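Local coordinates for protein Bm4233, isoform b (Brugia malayi, PDB 6ANY) that probably binds sterols and takes part in lipid transport, as a secreted venom allergen-like protein of the CAP superfamily studied as a vaccine candidate for lymphatic filariasis, at residues E2-L8 against W51-E56; N20-R24 against M46-K50. All coordinates share one frame; numbering follows the deposited sequence.

From the N terminus the chain runs through the irregular arm 2-8 into helix 10-28, whose later part carries residues 20-24. It then passes through a long, largely irregular stretch to strand 43-44, the loop 46-50, the short strand 50-51 and helix 53-63. Contact 1 closes the larger loop, joining its outer ends, 2-8 and 51-56, by a disulfide; contact 2, nested inside, joins two points within it, 20-24 and 46-50. The second segments adjoin in sequence, yet the contact centres lie about 18 Å apart. In this CAP fold contact 1 ties the arm to the end of edge strand 50-51 and the start of helix 53-63, and contact 2 ties helix 10-28 to the loop leading into that strand.

Contact 1 of 2, residues E2-L8 against W51-E56; sequences ECPGGRL and WSCQLE
C3 and C53 each turn SG away from their own carbonyl carbon and beside the backbone N (chi1 -64° and -56°), while E56, with CG anti to its backbone N and the chain extended beyond, reaches out beside them. The two sulfurs meet in a disulfide that pins the N-terminal arm of this CAP domain to the start of helix 53-63. The bridge twists with a chi3 of -75° and its SG atoms are 2.0 Å apart; E56 OE1 lies close by, 3.1 Å from C3 SG. The arm folds back through a type II beta turn from C3 to G6, closed by G6 N bonding to C3 O.

Beside the disulfide, W51 CG stands anti to its backbone N, which sets the pyrrole edge of the indole, CD1 and NE1, beside C3 SG. The sulfur lies near the ring plane, 3.4 Å from W51 NE1, in a sulfur-aromatic contact. The N-H itself goes to E56 OE1 at 2.9 Å, in a bent bond that meets the carboxylate on its anti side. E56 OE1 also forms a salt bridge with R13 of helix 10-28, a pairing that would probably stabilise the buried negative charge. At the far end of the indole, L8 reaches W51 CH2 with CD2 at 3.8 Å, while I150 of the central sheet touches L8 as well. L8 CB lies 3.5 Å from E56 OE2. A water links the segments, accepting from R7 N and donating to E56 OE2, each at 2.9 Å.

Contact 2 of 2, residues N20-R24 against M46-K50; sequences NNKFR and MLLLK
Hydrogen bonds between the side chains of R24 and N21 of helix 10-28 and the main chain of loop 46-50 fix the loop against the helix, a case of side chains satisfying backbone groups of a loop in the interior of the CAP domain. R24 grips a single acceptor with two nitrogens: NE and NH2 approach L47 O side-on at 3.0 Å and 2.7 Å, with the oxygen close to the guanidinium plane. A bend at chi3 (87°) turns the planar group to meet it. N21 forms a two-point amide pairing with the backbone of L49: its OD1 accepts from L49 N at 2.8 Å on a lone pair, and its ND2 donates to L49 O at 3.3 Å in an almost straight bond.

The guanidinium is sandwiched by van der Waals contacts. M46 SD sits over the centre of one face, 3.4 Å from R24 CZ, and the L49 CD2 methyl covers the opposite face, 3.7 Å from the same carbon. L49 also extends CD1 against the amide of N20, 3.3 Å from N20 CG, and L48 CD2 lies near N21 ND2.

Partners beyond the loop complete the setting: R24 NH1 donates to the backbone oxygens of M138 and W140, and N20 ND2 to that of M138. The buried arginine thus directs NE, NH1 and NH2 to main-chain carbonyls of L47, M138 and W140, which probably help offset its charge, while M46 SD and L49 CD2 limit tilting of the group and L47 O sets its rotation in the plane.

Contact 1 of 2, residues E2-L8 against W51-E56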
loop_
_atom_site.group_PDB
_atom_site.type_symbol
_atom_site.label_atom_id
_atom_site.label_comp_id
_atom_site.label_asym_id
_atom_site.label_seq_id
_atom_site.Cartn_x
_atom_site.Cartn_y
_atom_site.Cartn_z
ATOM N N GLU A 2 6.210 0.597 17.363
ATOM C CA GLU A 2 7.146 -0.277 18.051
ATOM C C GLU A 2 6.614 -1.680 17.889
ATOM O O GLU A 2 5.453 -1.898 18.153
ATOM C CB GLU A 2 7.165 0.075 19.520
ATOM C CG GLU A 2 7.448 1.579 19.800
ATOM C CD GLU A 2 8.930 1.938 19.716
ATOM O OE1 GLU A 2 9.750 1.002 19.548
ATOM O OE2 GLU A 2 9.269 3.162 19.797
ATOM N N CYS A 3 7.398 -2.619 17.381
ATOM C CA CYS A 3 6.909 -3.976 17.163
ATOM C C CYS A 3 7.930 -4.888 17.742
ATOM O O CYS A 3 9.034 -4.944 17.246
ATOM C CB CYS A 3 6.632 -4.320 15.689
ATOM S SG CYS A 3 5.306 -3.364 14.905
ATOM N N PRO A 4 7.583 -5.560 18.837
ATOM C CA PRO A 4 8.512 -6.495 19.496
ATOM C C PRO A 4 8.962 -7.585 18.548
ATOM O O PRO A 4 8.186 -8.104 17.795
ATOM C CB PRO A 4 7.665 -7.085 20.607
ATOM C CG PRO A 4 6.719 -5.942 20.978
ATOM C CD PRO A 4 6.367 -5.344 19.634
ATOM N N GLY A 5 10.245 -7.885 18.584
ATOM C CA GLY A 5 10.855 -8.852 17.696
ATOM C C GLY A 5 10.980 -8.427 16.247
ATOM O O GLY A 5 11.319 -9.228 15.451
ATOM N N GLY A 6 10.639 -7.210 15.890
ATOM C CA GLY A 6 10.736 -6.765 14.520
ATOM C C GLY A 6 12.135 -6.373 14.063
ATOM O O GLY A 6 13.054 -6.096 14.851
ATOM N N ARG A 7 12.294 -6.337 12.757
ATOM C CA ARG A 7 13.587 -6.018 12.131
ATOM C C ARG A 7 13.528 -4.684 11.419
ATOM O O ARG A 7 14.460 -4.314 10.720
ATOM C CB ARG A 7 13.951 -7.108 11.153
ATOM C CG ARG A 7 13.934 -8.447 11.837
ATOM C CD ARG A 7 14.566 -9.507 11.018
ATOM N NE ARG A 7 14.759 -10.687 11.820
ATOM C CZ ARG A 7 15.333 -11.794 11.372
ATOM N NH1 ARG A 7 15.723 -11.895 10.107
ATOM N NH2 ARG A 7 15.506 -12.796 12.212
ATOM N N LEU A 8 12.416 -3.987 11.581
ATOM C CA LEU A 8 12.305 -2.635 11.083
ATOM C C LEU A 8 12.504 -1.645 12.216
ATOM O O LEU A 8 12.265 -1.975 13.384
ATOM C CB LEU A 8 10.901 -2.460 10.457
ATOM C CG LEU A 8 10.817 -2.621 8.938
ATOM C CD1 LEU A 8 10.824 -4.092 8.565
ATOM C CD2 LEU A 8 9.564 -1.981 8.384
ATOM N N TRP A 51 -0.385 0.917 11.034
ATOM C CA TRP A 51 0.613 -0.087 11.114
ATOM C C TRP A 51 0.175 -1.229 11.964
ATOM O O TRP A 51 -0.279 -1.033 13.122
ATOM C CB TRP A 51 1.930 0.468 11.654
ATOM C CG TRP A 51 3.090 -0.502 11.432
ATOM C CD1 TRP A 51 3.539 -1.389 12.315
ATOM C CD2 TRP A 51 3.875 -0.709 10.232
ATOM N NE1 TRP A 51 4.550 -2.161 11.782
ATOM C CE2 TRP A 51 4.812 -1.711 10.522
ATOM C CE3 TRP A 51 3.932 -0.089 8.987
ATOM C CZ2 TRP A 51 5.764 -2.139 9.612
ATOM C CZ3 TRP A 51 4.907 -0.521 8.091
ATOM C CH2 TRP A 51 5.798 -1.545 8.421
ATOM N N SER A 52 0.371 -2.450 11.442
ATOM C CA SER A 52 0.056 -3.681 12.206
ATOM C C SER A 52 1.356 -4.542 12.345
ATOM O O SER A 52 1.953 -4.929 11.309
ATOM C CB SER A 52 -1.055 -4.472 11.481
ATOM O OG SER A 52 -1.141 -5.795 11.950
ATOM N N CYS A 53 1.842 -4.700 13.576
ATOM C CA CYS A 53 2.913 -5.611 13.939
ATOM C C CYS A 53 2.662 -7.069 13.500
ATOM O O CYS A 53 3.590 -7.775 13.045
ATOM C CB CYS A 53 3.251 -5.534 15.425
ATOM S SG CYS A 53 3.675 -3.851 15.965
ATOM N N GLN A 54 1.426 -7.518 13.607
ATOM C CA GLN A 54 1.038 -8.840 13.136
ATOM C C GLN A 54 1.314 -8.970 11.650
ATOM O O GLN A 54 1.823 -9.983 11.231
ATOM C CB GLN A 54 -0.430 -9.084 13.474
ATOM C CG GLN A 54 -1.051 -10.353 12.898
ATOM C CD GLN A 54 -2.287 -10.859 13.681
ATOM O OE1 GLN A 54 -2.797 -10.209 14.648
ATOM N NE2 GLN A 54 -2.710 -12.065 13.325
ATOM N N LEU A 55 0.958 -7.949 10.872
ATOM C CA LEU A 55 1.189 -7.939 9.434
ATOM C C LEU A 55 2.692 -7.852 9.117
ATOM O O LEU A 55 3.163 -8.490 8.211
ATOM C CB LEU A 55 0.386 -6.866 8.706
ATOM C CG LEU A 55 -1.157 -7.014 8.731
ATOM C CD1 LEU A 55 -1.731 -6.024 7.769
ATOM C CD2 LEU A 55 -1.489 -8.446 8.300
ATOM N N GLU A 56 3.414 -7.036 9.866
ATOM C CA GLU A 56 4.839 -6.958 9.724
ATOM C C GLU A 56 5.453 -8.269 9.988
ATOM O O GLU A 56 6.418 -8.603 9.337
ATOM C CB GLU A 56 5.415 -5.894 10.668
ATOM C CG GLU A 56 6.862 -6.095 11.061
ATOM C CD GLU A 56 7.480 -4.867 11.717
ATOM O OE1 GLU A 56 6.801 -3.979 12.221
ATOM O OE2 GLU A 56 8.710 -4.780 11.806
HETATM O O HOH W 1 10.281 -7.046 10.780
#

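Contact 2 of 2, residues N20-R24 against M46-K50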
loop_
_atom_site.group_PDB
_atom_site.type_symbol
_atom_site.label_atom_id
_atom_site.label_comp_id
_atom_site.label_asym_id
_atom_site.label_seq_id
_atom_site.Cartn_x
_atom_site.Cartn_y
_atom_site.Cartn_z
ATOM N N ASN A 20 2.020 6.158 2.335
ATOM C CA ASN A 20 0.854 5.477 1.739
ATOM C C ASN A 20 -0.434 6.283 2.032
ATOM O O ASN A 20 -1.263 6.391 1.176
ATOM C CB ASN A 20 0.749 4.043 2.262
ATOM C CG ASN A 20 -0.040 3.114 1.325
ATOM O OD1 ASN A 20 0.172 1.882 1.402
ATOM N ND2 ASN A 20 -1.009 3.663 0.500
ATOM N N ASN A 21 -0.518 6.929 3.194
ATOM C CA ASN A 21 -1.687 7.705 3.571
ATOM C C ASN A 21 -1.675 9.023 2.833
ATOM O O ASN A 21 -2.725 9.533 2.450
ATOM C CB ASN A 21 -1.764 7.977 5.052
ATOM C CG ASN A 21 -2.291 6.841 5.833
ATOM O OD1 ASN A 21 -3.102 6.021 5.323
ATOM N ND2 ASN A 21 -1.807 6.716 7.062
ATOM N N LYS A 22 -0.511 9.614 2.659
ATOM C CA LYS A 22 -0.396 10.795 1.781
ATOM C C LYS A 22 -0.871 10.517 0.342
ATOM O O LYS A 22 -1.651 11.302 -0.238
ATOM C CB LYS A 22 1.031 11.311 1.735
ATOM C CG LYS A 22 1.241 12.429 0.724
ATOM C CD LYS A 22 2.620 13.053 0.960
ATOM C CE LYS A 22 3.000 14.149 -0.041
ATOM N NZ LYS A 22 3.981 15.117 0.531
ATOM N N PHE A 23 -0.412 9.394 -0.217
ATOM C CA PHE A 23 -0.892 8.965 -1.513
ATOM C C PHE A 23 -2.398 8.877 -1.553
ATOM O O PHE A 23 -3.014 9.354 -2.493
ATOM C CB PHE A 23 -0.277 7.622 -1.936
ATOM C CG PHE A 23 1.166 7.710 -2.396
ATOM C CD1 PHE A 23 1.667 8.848 -3.000
ATOM C CD2 PHE A 23 1.999 6.629 -2.262
ATOM C CE1 PHE A 23 2.993 8.911 -3.436
ATOM C CE2 PHE A 23 3.323 6.661 -2.690
ATOM C CZ PHE A 23 3.821 7.791 -3.300
ATOM N N ARG A 24 -2.966 8.231 -0.546
ATOM C CA ARG A 24 -4.389 8.015 -0.489
ATOM C C ARG A 24 -5.143 9.302 -0.433
ATOM O O ARG A 24 -6.109 9.478 -1.158
ATOM C CB ARG A 24 -4.728 7.129 0.696
ATOM C CG ARG A 24 -4.519 5.664 0.355
ATOM C CD ARG A 24 -4.277 4.830 1.588
ATOM N NE ARG A 24 -5.504 4.360 2.224
ATOM C CZ ARG A 24 -6.189 3.265 1.897
ATOM N NH1 ARG A 24 -5.746 2.433 0.956
ATOM N NH2 ARG A 24 -7.278 2.936 2.613
ATOM N N MET A 46 -12.205 6.661 2.318
ATOM C CA MET A 46 -10.886 6.039 2.113
ATOM C C MET A 46 -10.278 5.955 3.514
ATOM O O MET A 46 -10.039 6.967 4.145
ATOM C CB MET A 46 -10.046 6.877 1.164
ATOM C CG MET A 46 -8.567 6.528 1.075
ATOM S SD MET A 46 -8.362 5.098 -0.007
ATOM C CE MET A 46 -8.474 5.834 -1.575
ATOM N N LEU A 47 -10.056 4.730 3.998
ATOM C CA LEU A 47 -9.556 4.520 5.364
ATOM C C LEU A 47 -8.096 4.938 5.558
ATOM O O LEU A 47 -7.252 4.754 4.655
ATOM C CB LEU A 47 -9.751 3.055 5.798
ATOM C CG LEU A 47 -11.217 2.600 5.829
ATOM C CD1 LEU A 47 -11.367 1.126 6.166
ATOM C CD2 LEU A 47 -12.074 3.500 6.762
ATOM N N LEU A 48 -7.804 5.472 6.742
ATOM C CA LEU A 48 -6.467 5.839 7.103
ATOM C C LEU A 48 -5.688 4.562 7.553
ATOM O O LEU A 48 -6.055 3.870 8.500
ATOM C CB LEU A 48 -6.487 6.874 8.196
ATOM C CG LEU A 48 -5.177 7.626 8.475
ATOM C CD1 LEU A 48 -5.409 9.048 8.959
ATOM C CD2 LEU A 48 -4.396 6.956 9.570
ATOM N N LEU A 49 -4.630 4.247 6.836
ATOM C CA LEU A 49 -3.837 3.037 7.154
ATOM C C LEU A 49 -3.168 3.104 8.517
ATOM O O LEU A 49 -2.656 4.118 8.904
ATOM C CB LEU A 49 -2.800 2.728 6.076
ATOM C CG LEU A 49 -3.294 2.583 4.660
ATOM C CD1 LEU A 49 -2.107 2.292 3.726
ATOM C CD2 LEU A 49 -4.333 1.477 4.549
ATOM N N LYS A 50 -3.245 2.006 9.266
ATOM C CA LYS A 50 -2.558 1.879 10.555
ATOM C C LYS A 50 -1.514 0.771 10.367
ATOM O O LYS A 50 -1.763 -0.236 9.676
ATOM C CB LYS A 50 -3.529 1.405 11.641
ATOM C CG LYS A 50 -4.773 2.259 11.900
ATOM C CD LYS A 50 -4.400 3.575 12.537
ATOM C CE LYS A 50 -3.941 3.313 13.954
ATOM N NZ LYS A 50 -3.462 4.518 14.677
#